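Local coordinates for FAD-dependent oxidoreductase (PDB 3M9V), which probably acts as a flavin-dependent oxidoreductase of the acyl-CoA dehydrogenase family on a dTDP-linked sugar during the biosynthesis of D-kijanose, at residues L112-E115 against W116-D120; L126-R129 against I130-M134; A101-M104 against Q105-G109; M329-R332 against G333-M336. All blocks are in the same frame, centred on the assembly; numbering follows the deposited sequence.

Contact 1: L112-E115 against W116-D120; sequences LGYE and WRHGD. With TYD (thymidine-5'-diphosphate), chain B.
The ring of Tyr-114 lies between His-118, one helical turn on, and the thymine of the bound dTDP. Over one face sits the base, with Tyr-114 CD1 3.4 Å from N3 of the nucleotide; over the opposite face comes the imidazole carbon His-118 CD2, 3.8 Å from Tyr-114 CE1. The two protein rings are inclined at 39°, so they meet obliquely. A flat tyrosine suits this place because it offers one broad face to the base and the other to its own helix; with CG anti to the backbone N (chi1 178°), the ring is swung out to the nucleotide. Glu-115 grips the sugar: its OE1 accepts a hydrogen bond from O3' of dTDP at 3.0 Å, and the same carboxylate forms a salt bridge with Arg-242, which holds it in direction.

Behind this first shell the helix is ending. Trp-116 N bonds to Leu-112 O at 2.8 Å, and His-118 N to Tyr-114 O at 2.9 Å. Gly-119, the first residue to leave helical geometry, gives its N to Glu-115 O at 2.6 Å, and Asp-120 then caps the start of the next helix through Ala-123 N. In the N-terminal helical domain, Leu-112 and Glu-115 of helix 96-118 pack on helix 121-136, while Trp-116 rests on Glu-72 and Leu-73.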
loop_
_atom_site.group_PDB
_atom_site.type_symbol
_atom_site.label_atom_id
_atom_site.label_comp_id
_atom_site.label_asym_id
_atom_site.label_seq_id
_atom_site.Cartn_x
_atom_site.Cartn_y
_atom_site.Cartn_z
ATOM N N LEU A 112 -7.175 5.219 38.819
ATOM C CA LEU A 112 -7.592 5.551 40.176
ATOM C C LEU A 112 -6.919 4.606 41.153
ATOM O O LEU A 112 -6.552 5.058 42.230
ATOM C CB LEU A 112 -9.103 5.538 40.404
ATOM C CG LEU A 112 -9.802 6.785 39.856
ATOM C CD1 LEU A 112 -11.310 6.628 40.072
ATOM C CD2 LEU A 112 -9.229 8.099 40.411
ATOM N N GLY A 113 -6.793 3.333 40.783
ATOM C CA GLY A 113 -6.051 2.358 41.575
ATOM C C GLY A 113 -4.605 2.755 41.828
ATOM O O GLY A 113 -3.997 2.428 42.851
ATOM N N TYR A 114 -4.019 3.495 40.899
ATOM C CA TYR A 114 -2.669 3.974 41.117
ATOM C C TYR A 114 -2.650 5.219 42.004
ATOM O O TYR A 114 -1.701 5.451 42.757
ATOM C CB TYR A 114 -2.090 4.313 39.742
ATOM C CG TYR A 114 -0.690 4.876 39.785
ATOM C CD1 TYR A 114 0.405 4.064 39.486
ATOM C CD2 TYR A 114 -0.472 6.207 40.130
ATOM C CE1 TYR A 114 1.689 4.583 39.515
ATOM C CE2 TYR A 114 0.813 6.735 40.172
ATOM C CZ TYR A 114 1.878 5.905 39.878
ATOM O OH TYR A 114 3.157 6.407 39.912
ATOM N N GLU A 115 -3.669 6.062 41.891
ATOM C CA GLU A 115 -3.797 7.202 42.803
ATOM C C GLU A 115 -3.958 6.706 44.243
ATOM O O GLU A 115 -3.306 7.180 45.169
ATOM C CB GLU A 115 -5.032 8.027 42.445
ATOM C CG GLU A 115 -4.914 8.805 41.146
ATOM C CD GLU A 115 -3.935 9.955 41.303
ATOM O OE1 GLU A 115 -3.739 10.742 40.357
ATOM O OE2 GLU A 115 -3.369 10.097 42.406
ATOM N N TRP A 116 -4.846 5.733 44.408
ATOM C CA TRP A 116 -5.076 5.068 45.680
ATOM C C TRP A 116 -3.802 4.543 46.354
ATOM O O TRP A 116 -3.617 4.731 47.557
ATOM C CB TRP A 116 -6.105 3.947 45.495
ATOM C CG TRP A 116 -6.475 3.245 46.771
ATOM C CD1 TRP A 116 -7.037 3.821 47.875
ATOM C CD2 TRP A 116 -6.301 1.857 47.092
ATOM N NE1 TRP A 116 -7.225 2.882 48.856
ATOM C CE2 TRP A 116 -6.782 1.668 48.409
ATOM C CE3 TRP A 116 -5.804 0.753 46.394
ATOM C CZ2 TRP A 116 -6.781 0.426 49.044
ATOM C CZ3 TRP A 116 -5.792 -0.478 47.029
ATOM C CH2 TRP A 116 -6.271 -0.631 48.344
ATOM N N ARG A 117 -2.907 3.915 45.598
ATOM C CA ARG A 117 -1.708 3.292 46.154
ATOM C C ARG A 117 -0.535 4.266 46.228
ATOM O O ARG A 117 0.380 4.030 47.010
ATOM C CB ARG A 117 -1.251 2.122 45.276
ATOM C CG ARG A 117 -2.107 0.864 45.342
ATOM C CD ARG A 117 -1.569 -0.191 44.390
ATOM N NE ARG A 117 -2.589 -1.034 43.763
ATOM C CZ ARG A 117 -3.110 -2.130 44.314
ATOM N NH1 ARG A 117 -4.017 -2.860 43.671
ATOM N NH2 ARG A 117 -2.721 -2.516 45.527
ATOM N N HIS A 118 -0.504 5.331 45.437
ATOM C CA HIS A 118 0.655 6.216 45.419
ATOM C C HIS A 118 0.342 7.694 45.574
ATOM O O HIS A 118 1.225 8.533 45.387
ATOM C CB HIS A 118 1.444 6.049 44.110
ATOM C CG HIS A 118 1.851 4.634 43.861
ATOM N ND1 HIS A 118 2.940 4.064 44.482
ATOM C CD2 HIS A 118 1.265 3.647 43.144
ATOM C CE1 HIS A 118 3.024 2.791 44.137
ATOM N NE2 HIS A 118 2.023 2.516 43.321
ATOM N N GLY A 119 -0.908 8.041 45.840
ATOM C CA GLY A 119 -1.219 9.459 45.950
ATOM C C GLY A 119 -1.023 9.889 47.396
ATOM O O GLY A 119 -0.842 9.050 48.283
ATOM N N ASP A 120 -1.050 11.197 47.629
ATOM C CA ASP A 120 -1.089 11.726 48.988
ATOM C C ASP A 120 -2.516 11.533 49.490
ATOM O O ASP A 120 -3.352 10.950 48.796
ATOM C CB ASP A 120 -0.757 13.218 48.970
ATOM C CG ASP A 120 -1.852 14.030 48.305
ATOM O OD1 ASP A 120 -2.914 13.458 47.973
ATOM O OD2 ASP A 120 -1.656 15.247 48.114
HETATM P PA TYD B . -4.164 11.046 32.532
HETATM O O1A TYD B . -5.333 11.911 32.965
HETATM O O2A TYD B . -4.225 10.247 31.242
HETATM O O3A TYD B . -2.823 11.929 32.541
HETATM P PB TYD B . -2.998 13.525 32.457
HETATM O O1B TYD B . -4.114 13.713 31.445
HETATM O O2B TYD B . -1.621 13.866 31.926
HETATM O O3B TYD B . -3.298 13.902 33.897
HETATM O "O5'" TYD B . -3.670 10.082 33.726
HETATM C "C5'" TYD B . -3.108 10.571 34.942
HETATM C "C4'" TYD B . -3.424 9.364 35.815
HETATM O "O4'" TYD B . -2.618 8.251 35.449
HETATM C "C3'" TYD B . -3.216 9.582 37.301
HETATM O "O3'" TYD B . -4.557 9.499 37.788
HETATM C "C2'" TYD B . -2.514 8.321 37.778
HETATM C "C1'" TYD B . -2.374 7.398 36.571
HETATM N N1 TYD B . -1.002 6.881 36.469
HETATM C C2 TYD B . -0.777 5.576 36.334
HETATM O O2 TYD B . -1.749 4.785 36.309
HETATM N N3 TYD B . 0.494 5.125 36.246
HETATM C C4 TYD B . 1.545 5.979 36.277
HETATM O O4 TYD B . 2.709 5.533 36.191
HETATM C C5 TYD B . 1.322 7.337 36.421
HETATM C C5M TYD B . 2.421 8.366 36.479
HETATM C C6 TYD B . 0.005 7.763 36.512
#

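Contact 2: L126-R129 against I130-M134; sequences LAER and ILRGM
Leu-126 and Ile-130 lie side by side on one flank of helix 121-136, an amphipathic alpha-helix of the N-terminal acyl-CoA dehydrogenase domain, and point the same way. Their apolar contact runs from Leu-126 CD1 to Ile-130 CD1, 3.9 Å apart. Leu-126 has CG anti to the backbone N (chi1 168°), which leans its branch forward along the helix to meet the isoleucine. The branched, purely hydrocarbon side chain of Ile-130 suits a buried flank, where it also packs on Leu-112 of helix 96-118. An alanine here would remove everything beyond CB and is likely to leave a gap beside both Leu-126 and Leu-112. Leu-131, the next residue round, folds CG over its own helix backbone, and it also touches Leu-112, Val-69 and Leu-73. Ala-127 is small enough to let the side chain of Glu-115 lie close against it.

The polar pair occupies the more exposed flank. Glu-128 and Arg-132, one turn apart, are paired i to i+4 as a salt bridge, but their atoms are too close in the model for its geometry to be trusted. The carboxylate oxygen Glu-128 OE2 takes a weak hydrogen bond from Trp-116 NE1.

Backbone bonds run regularly beneath these side chains. Leu-131 N reaches Ala-127 O at 2.9 Å, Gly-133 N reaches Arg-129 O at 3.0 Å, and Ile-130 N meets Leu-126 O at 3.0 Å with a nearly straight angle of 171°.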
loop_
_atom_site.group_PDB
_atom_site.type_symbol
_atom_site.label_atom_id
_atom_site.label_comp_id
_atom_site.label_asym_id
_atom_site.label_seq_id
_atom_site.Cartn_x
_atom_site.Cartn_y
_atom_site.Cartn_z
ATOM N N LEU A 126 -10.046 10.206 48.057
ATOM C CA LEU A 126 -10.996 10.470 46.990
ATOM C C LEU A 126 -11.067 9.283 46.026
ATOM O O LEU A 126 -12.150 8.791 45.731
ATOM C CB LEU A 126 -10.614 11.775 46.287
ATOM C CG LEU A 126 -11.363 12.010 44.978
ATOM C CD1 LEU A 126 -12.840 12.220 45.295
ATOM C CD2 LEU A 126 -10.801 13.240 44.270
ATOM N N ALA A 127 -9.909 8.822 45.554
ATOM C CA ALA A 127 -9.802 7.627 44.720
ATOM C C ALA A 127 -10.522 6.446 45.350
ATOM O O ALA A 127 -11.291 5.741 44.674
ATOM C CB ALA A 127 -8.338 7.264 44.507
ATOM N N GLU A 128 -10.272 6.236 46.647
ATOM C CA GLU A 128 -10.904 5.118 47.371
ATOM C C GLU A 128 -12.436 5.202 47.377
ATOM O O GLU A 128 -13.158 4.218 47.149
ATOM C CB GLU A 128 -10.394 4.988 48.820
ATOM C CG GLU A 128 -11.048 3.811 49.524
ATOM C CD GLU A 128 -10.519 3.476 50.905
ATOM O OE1 GLU A 128 -11.308 2.885 51.664
ATOM O OE2 GLU A 128 -9.345 3.727 51.244
ATOM N N ARG A 129 -12.941 6.407 47.615
ATOM C CA ARG A 129 -14.394 6.564 47.595
ATOM C C ARG A 129 -14.961 6.226 46.221
ATOM O O ARG A 129 -15.918 5.459 46.093
ATOM C CB ARG A 129 -14.855 7.955 48.042
ATOM C CG ARG A 129 -16.305 7.876 48.525
ATOM C CD ARG A 129 -16.637 8.726 49.757
ATOM N NE ARG A 129 -16.467 10.161 49.519
ATOM C CZ ARG A 129 -15.479 10.897 50.024
ATOM N NH1 ARG A 129 -15.423 12.188 49.723
ATOM N NH2 ARG A 129 -14.567 10.358 50.827
ATOM N N ILE A 130 -14.355 6.781 45.175
ATOM C CA ILE A 130 -14.874 6.479 43.841
ATOM C C ILE A 130 -14.830 4.990 43.462
ATOM O O ILE A 130 -15.766 4.437 42.875
ATOM C CB ILE A 130 -14.165 7.348 42.793
ATOM C CG1 ILE A 130 -14.456 8.809 43.129
ATOM C CG2 ILE A 130 -14.668 6.978 41.409
ATOM C CD1 ILE A 130 -13.681 9.819 42.304
ATOM N N LEU A 131 -13.696 4.361 43.759
ATOM C CA LEU A 131 -13.441 2.954 43.455
ATOM C C LEU A 131 -14.456 2.027 44.141
ATOM O O LEU A 131 -15.008 1.142 43.472
ATOM C CB LEU A 131 -11.994 2.560 43.796
ATOM C CG LEU A 131 -10.828 3.104 42.951
ATOM C CD1 LEU A 131 -9.501 2.965 43.713
ATOM C CD2 LEU A 131 -10.692 2.353 41.610
ATOM N N ARG A 132 -14.745 2.219 45.433
ATOM C CA ARG A 132 -15.835 1.408 45.993
ATOM C C ARG A 132 -17.162 1.785 45.366
ATOM O O ARG A 132 -18.014 0.938 45.139
ATOM C CB ARG A 132 -15.971 1.487 47.516
ATOM C CG ARG A 132 -14.901 2.282 48.212
ATOM C CD ARG A 132 -15.111 2.179 49.714
ATOM N NE ARG A 132 -14.924 0.800 50.147
ATOM C CZ ARG A 132 -13.887 0.407 50.876
ATOM N NH1 ARG A 132 -13.773 -0.866 51.214
ATOM N NH2 ARG A 132 -12.978 1.302 51.246
ATOM N N GLY A 133 -17.363 3.053 45.036
ATOM C CA GLY A 133 -18.508 3.330 44.175
ATOM C C GLY A 133 -18.646 2.456 42.933
ATOM O O GLY A 133 -19.745 1.982 42.597
ATOM N N MET A 134 -17.530 2.272 42.224
ATOM C CA MET A 134 -17.575 1.606 40.918
ATOM C C MET A 134 -18.022 0.169 41.130
ATOM O O MET A 134 -18.792 -0.393 40.348
ATOM C CB MET A 134 -16.221 1.685 40.200
ATOM C CG MET A 134 -15.742 3.111 39.941
ATOM S SD MET A 134 -14.047 3.295 39.332
ATOM C CE MET A 134 -14.089 2.200 37.925
#

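Contact 3: A101-M104 against Q105-G109; sequences ALHM and QLSRG
Ser-107 stands over one face of the His-103 imidazole, its CB 4.2 Å from the ring centroid and 28° off the normal in a CH-pi contact, with OG displaced toward the rim, 3.7 Å from His-103 CE1. The serine hydroxyl is turned back on its own helix (chi1 62°): it donates to His-103 O at 3.0 Å, while Ser-107 N reaches that same oxygen at 2.9 Å from the opposite face of the carbonyl plane. Two bonds thus grip one carbonyl, a common way for serine to satisfy its hydroxyl inside a helix. An asparagine in place of His-103 has no ring, and Ser-107 CB would probably be left without the face it packs on, with a gap toward Leu-88.

All this lies in the buried middle of helix 96-118, in the N-terminal helical domain of the acyl-CoA dehydrogenase fold. On another flank, Leu-102 and Leu-106 cross obliquely, with CG to CG 4.0 Å apart, an apolar pair suited to the interior near Met-65 and Val-84. Gln-105 turns its amide away to bond Val-141 N, Met-65 O and Ala-139 O. Arg-108 likewise leads away, its NH1 bonded to Ser-143 OG on strand 141-147.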
loop_
_atom_site.group_PDB
_atom_site.type_symbol
_atom_site.label_atom_id
_atom_site.label_comp_id
_atom_site.label_asym_id
_atom_site.label_seq_id
_atom_site.Cartn_x
_atom_site.Cartn_y
_atom_site.Cartn_z
ATOM N N ALA A 101 -17.155 2.977 25.107
ATOM C CA ALA A 101 -17.644 3.494 26.379
ATOM C C ALA A 101 -17.141 2.672 27.556
ATOM O O ALA A 101 -16.675 3.268 28.507
ATOM C CB ALA A 101 -19.166 3.588 26.435
ATOM N N LEU A 102 -17.260 1.339 27.521
ATOM C CA LEU A 102 -16.690 0.529 28.591
ATOM C C LEU A 102 -15.207 0.756 28.897
ATOM O O LEU A 102 -14.812 0.716 30.062
ATOM C CB LEU A 102 -16.930 -0.958 28.327
ATOM C CG LEU A 102 -16.495 -1.934 29.418
ATOM C CD1 LEU A 102 -17.361 -1.613 30.645
ATOM C CD2 LEU A 102 -16.806 -3.357 28.942
ATOM N N HIS A 103 -14.379 0.935 27.871
ATOM C CA HIS A 103 -12.968 1.247 28.073
ATOM C C HIS A 103 -12.797 2.439 29.035
ATOM O O HIS A 103 -11.874 2.418 29.850
ATOM C CB HIS A 103 -12.275 1.615 26.755
ATOM C CG HIS A 103 -10.934 2.252 26.945
ATOM N ND1 HIS A 103 -10.748 3.622 26.963
ATOM C CD2 HIS A 103 -9.717 1.704 27.180
ATOM C CE1 HIS A 103 -9.467 3.893 27.164
ATOM N NE2 HIS A 103 -8.825 2.744 27.319
ATOM N N MET A 104 -13.645 3.462 28.963
ATOM C CA MET A 104 -13.439 4.670 29.807
ATOM C C MET A 104 -13.601 4.256 31.278
ATOM O O MET A 104 -12.839 4.655 32.157
ATOM C CB MET A 104 -14.520 5.733 29.510
ATOM C CG MET A 104 -14.515 6.348 28.085
ATOM S SD MET A 104 -12.875 6.831 27.486
ATOM C CE MET A 104 -12.623 8.232 28.565
ATOM N N GLN A 105 -14.580 3.399 31.560
ATOM C CA GLN A 105 -14.734 2.930 32.938
ATOM C C GLN A 105 -13.576 2.049 33.402
ATOM O O GLN A 105 -13.042 2.237 34.497
ATOM C CB GLN A 105 -16.004 2.100 33.095
ATOM C CG GLN A 105 -16.190 1.596 34.536
ATOM C CD GLN A 105 -16.912 2.638 35.409
ATOM O OE1 GLN A 105 -17.129 3.777 34.992
ATOM N NE2 GLN A 105 -17.291 2.240 36.618
ATOM N N LEU A 106 -13.245 1.040 32.596
ATOM C CA LEU A 106 -12.194 0.095 32.977
ATOM C C LEU A 106 -10.839 0.770 33.147
ATOM O O LEU A 106 -10.085 0.472 34.072
ATOM C CB LEU A 106 -12.083 -1.105 32.031
ATOM C CG LEU A 106 -13.397 -1.890 31.900
ATOM C CD1 LEU A 106 -13.157 -3.222 31.223
ATOM C CD2 LEU A 106 -13.985 -2.169 33.262
ATOM N N SER A 107 -10.477 1.663 32.240
ATOM C CA SER A 107 -9.138 2.194 32.397
ATOM C C SER A 107 -9.106 3.198 33.547
ATOM O O SER A 107 -8.059 3.355 34.169
ATOM C CB SER A 107 -8.662 2.900 31.132
ATOM O OG SER A 107 -9.541 3.973 30.900
ATOM N N ARG A 108 -10.210 3.894 33.816
ATOM C CA ARG A 108 -10.281 4.719 35.024
ATOM C C ARG A 108 -10.102 3.898 36.319
ATOM O O ARG A 108 -9.482 4.366 37.285
ATOM C CB ARG A 108 -11.544 5.593 34.976
ATOM C CG ARG A 108 -11.693 6.663 36.055
ATOM C CD ARG A 108 -10.539 7.653 36.148
ATOM N NE ARG A 108 -10.543 8.566 35.019
ATOM C CZ ARG A 108 -9.651 9.531 34.830
ATOM N NH1 ARG A 108 -9.763 10.320 33.765
ATOM N NH2 ARG A 108 -8.673 9.709 35.709
ATOM N N GLY A 109 -10.571 2.650 36.330
ATOM C CA GLY A 109 -10.293 1.726 37.433
ATOM C C GLY A 109 -8.800 1.597 37.714
ATOM O O GLY A 109 -8.335 1.619 38.866
#

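Contact 4: M329-R332 against G333-M336; sequences MDER and GRQM. With TYD (thymidine-5'-diphosphate), chain B.
Arg-332 and Met-336 run side by side on the buried flank of helix 329-362, at the first turns of this long helix of the C-terminal helical domain. The sulfur of Met-336 lies over the centre of the Arg-332 guanidinium face, and its SD is 4.1 Å from Arg-332 CG. Extended from CG to NE, the arginine carries its planar end to the nucleotide, where NH2 donates to thymine O4 at 2.7 Å and NH1 adds a weaker bond to that atom. The carbonyl oxygen approaches at the guanidinium edge. Leu-321 O and Ser-322 O take bonds from NE and NH1, fixing the rotation of the group, while Ala-254 and Leu-321 close round the flexible methionine. A long side chain with several donors suits a base carbonyl that it must reach from the helix.

The other flank is more open and polar. Here Glu-331 crosses Arg-334 at about a right angle, and bends at chi2 (32°) to bring its carboxylate back over the helix. Asp-330 O sits over the guanidinium face of Arg-334, whose NH1 also forms a salt bridge with Asp-250. Gln-335 NE2 donates in its amide plane to the anti lone pair of Glu-331 OE2, at 3.3 Å and nearly straight (173°). Glu-331 OE1 is gripped side-on by two nitrogens of Arg-334, NH2 at 2.7 Å and NE at 3.1 Å, both from the same face of the carboxylate.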
loop_
_atom_site.group_PDB
_atom_site.type_symbol
_atom_site.label_atom_id
_atom_site.label_comp_id
_atom_site.label_asym_id
_atom_site.label_seq_id
_atom_site.Cartn_x
_atom_site.Cartn_y
_atom_site.Cartn_z
ATOM N N MET A 329 11.813 7.564 36.038
ATOM C CA MET A 329 10.406 7.747 35.697
ATOM C C MET A 329 10.158 8.489 34.392
ATOM O O MET A 329 9.156 8.249 33.723
ATOM C CB MET A 329 9.653 8.444 36.834
ATOM C CG MET A 329 9.642 7.623 38.093
ATOM S SD MET A 329 8.559 6.191 37.973
ATOM C CE MET A 329 7.007 7.102 37.828
ATOM N N ASP A 330 11.039 9.409 34.020
ATOM C CA ASP A 330 10.932 10.011 32.700
ATOM C C ASP A 330 11.192 9.062 31.524
ATOM O O ASP A 330 10.390 9.015 30.590
ATOM C CB ASP A 330 11.760 11.283 32.621
ATOM C CG ASP A 330 11.202 12.358 33.523
ATOM O OD1 ASP A 330 9.967 12.543 33.545
ATOM O OD2 ASP A 330 11.990 13.026 34.218
ATOM N N GLU A 331 12.277 8.295 31.576
ATOM C CA GLU A 331 12.513 7.224 30.609
ATOM C C GLU A 331 11.341 6.233 30.577
ATOM O O GLU A 331 10.954 5.746 29.511
ATOM C CB GLU A 331 13.819 6.498 30.957
ATOM C CG GLU A 331 14.608 5.888 29.802
ATOM C CD GLU A 331 14.493 6.655 28.492
ATOM O OE1 GLU A 331 14.706 7.888 28.439
ATOM O OE2 GLU A 331 14.168 6.006 27.475
ATOM N N ARG A 332 10.770 5.929 31.740
ATOM C CA ARG A 332 9.651 4.993 31.802
ATOM C C ARG A 332 8.448 5.464 30.976
ATOM O O ARG A 332 7.871 4.661 30.233
ATOM C CB ARG A 332 9.226 4.775 33.247
ATOM C CG ARG A 332 7.887 4.072 33.392
ATOM C CD ARG A 332 7.760 3.664 34.848
ATOM N NE ARG A 332 6.530 2.958 35.201
ATOM C CZ ARG A 332 5.393 3.559 35.556
ATOM N NH1 ARG A 332 4.350 2.824 35.908
ATOM N NH2 ARG A 332 5.286 4.881 35.576
ATOM N N GLY A 333 8.107 6.747 31.092
ATOM C CA GLY A 333 6.998 7.400 30.397
ATOM C C GLY A 333 7.264 7.549 28.907
ATOM O O GLY A 333 6.374 7.335 28.089
ATOM N N ARG A 334 8.485 7.885 28.506
ATOM C CA ARG A 334 8.816 7.916 27.079
ATOM C C ARG A 334 8.704 6.504 26.495
ATOM O O ARG A 334 8.173 6.316 25.411
ATOM C CB ARG A 334 10.220 8.486 26.851
ATOM C CG ARG A 334 10.299 10.009 27.004
ATOM C CD ARG A 334 11.660 10.529 26.575
ATOM N NE ARG A 334 12.659 10.066 27.533
ATOM C CZ ARG A 334 13.121 10.828 28.521
ATOM N NH1 ARG A 334 12.664 12.064 28.667
ATOM N NH2 ARG A 334 14.038 10.363 29.358
ATOM N N GLN A 335 9.145 5.486 27.217
ATOM C CA GLN A 335 9.109 4.164 26.626
ATOM C C GLN A 335 7.666 3.688 26.508
ATOM O O GLN A 335 7.303 3.092 25.508
ATOM C CB GLN A 335 9.950 3.202 27.466
ATOM C CG GLN A 335 11.396 3.426 27.085
ATOM C CD GLN A 335 12.311 2.403 27.700
ATOM O OE1 GLN A 335 11.999 1.214 27.804
ATOM N NE2 GLN A 335 13.484 2.875 28.106
ATOM N N MET A 336 6.843 3.938 27.521
ATOM C CA MET A 336 5.458 3.487 27.457
ATOM C C MET A 336 4.730 4.148 26.293
ATOM O O MET A 336 4.071 3.467 25.509
ATOM C CB MET A 336 4.757 3.726 28.783
ATOM C CG MET A 336 5.282 2.782 29.875
ATOM S SD MET A 336 4.429 3.026 31.456
ATOM C CE MET A 336 2.778 2.456 31.088
HETATM P PA TYD B . -4.164 11.046 32.532
HETATM O O1A TYD B . -5.333 11.911 32.965
HETATM O O2A TYD B . -4.225 10.247 31.242
HETATM O O3A TYD B . -2.823 11.929 32.541
HETATM P PB TYD B . -2.998 13.525 32.457
HETATM O O1B TYD B . -4.114 13.713 31.445
HETATM O O2B TYD B . -1.621 13.866 31.926
HETATM O O3B TYD B . -3.298 13.902 33.897
HETATM O "O5'" TYD B . -3.670 10.082 33.726
HETATM C "C5'" TYD B . -3.108 10.571 34.942
HETATM C "C4'" TYD B . -3.424 9.364 35.815
HETATM O "O4'" TYD B . -2.618 8.251 35.449
HETATM C "C3'" TYD B . -3.216 9.582 37.301
HETATM O "O3'" TYD B . -4.557 9.499 37.788
HETATM C "C2'" TYD B . -2.514 8.321 37.778
HETATM C "C1'" TYD B . -2.374 7.398 36.571
HETATM N N1 TYD B . -1.002 6.881 36.469
HETATM C C2 TYD B . -0.777 5.576 36.334
HETATM O O2 TYD B . -1.749 4.785 36.309
HETATM N N3 TYD B . 0.494 5.125 36.246
HETATM C C4 TYD B . 1.545 5.979 36.277
HETATM O O4 TYD B . 2.709 5.533 36.191
HETATM C C5 TYD B . 1.322 7.337 36.421
HETATM C C5M TYD B . 2.421 8.366 36.479
HETATM C C6 TYD B . 0.005 7.763 36.512
#

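How the contacts relate
Contacts 3 and 1 follow each other along helix 96-118, their centres 16 Å apart, and contact 2 lies on the next helix, 121-136, packed against both. Contact 2 touches contact 1 where Leu-112 O meets Ala-127 CB at 3.6 Å, and contact 3 where Met-134 CE meets Gln-105 NE2 at 3.5 Å. Contact 4 comes from the C-terminal domain, its centre about 19 Å from that of contact 1, yet both touch dTDP, whose thymine lies between the two domains. The side chain of Ala-127 in contact 2 is about 8 Å from the nucleotide. Contact 3 faces the flavin site, the side chain of Met-104 about 4 Å from that of FMN-binding Ser-173, though the model has no flavin here.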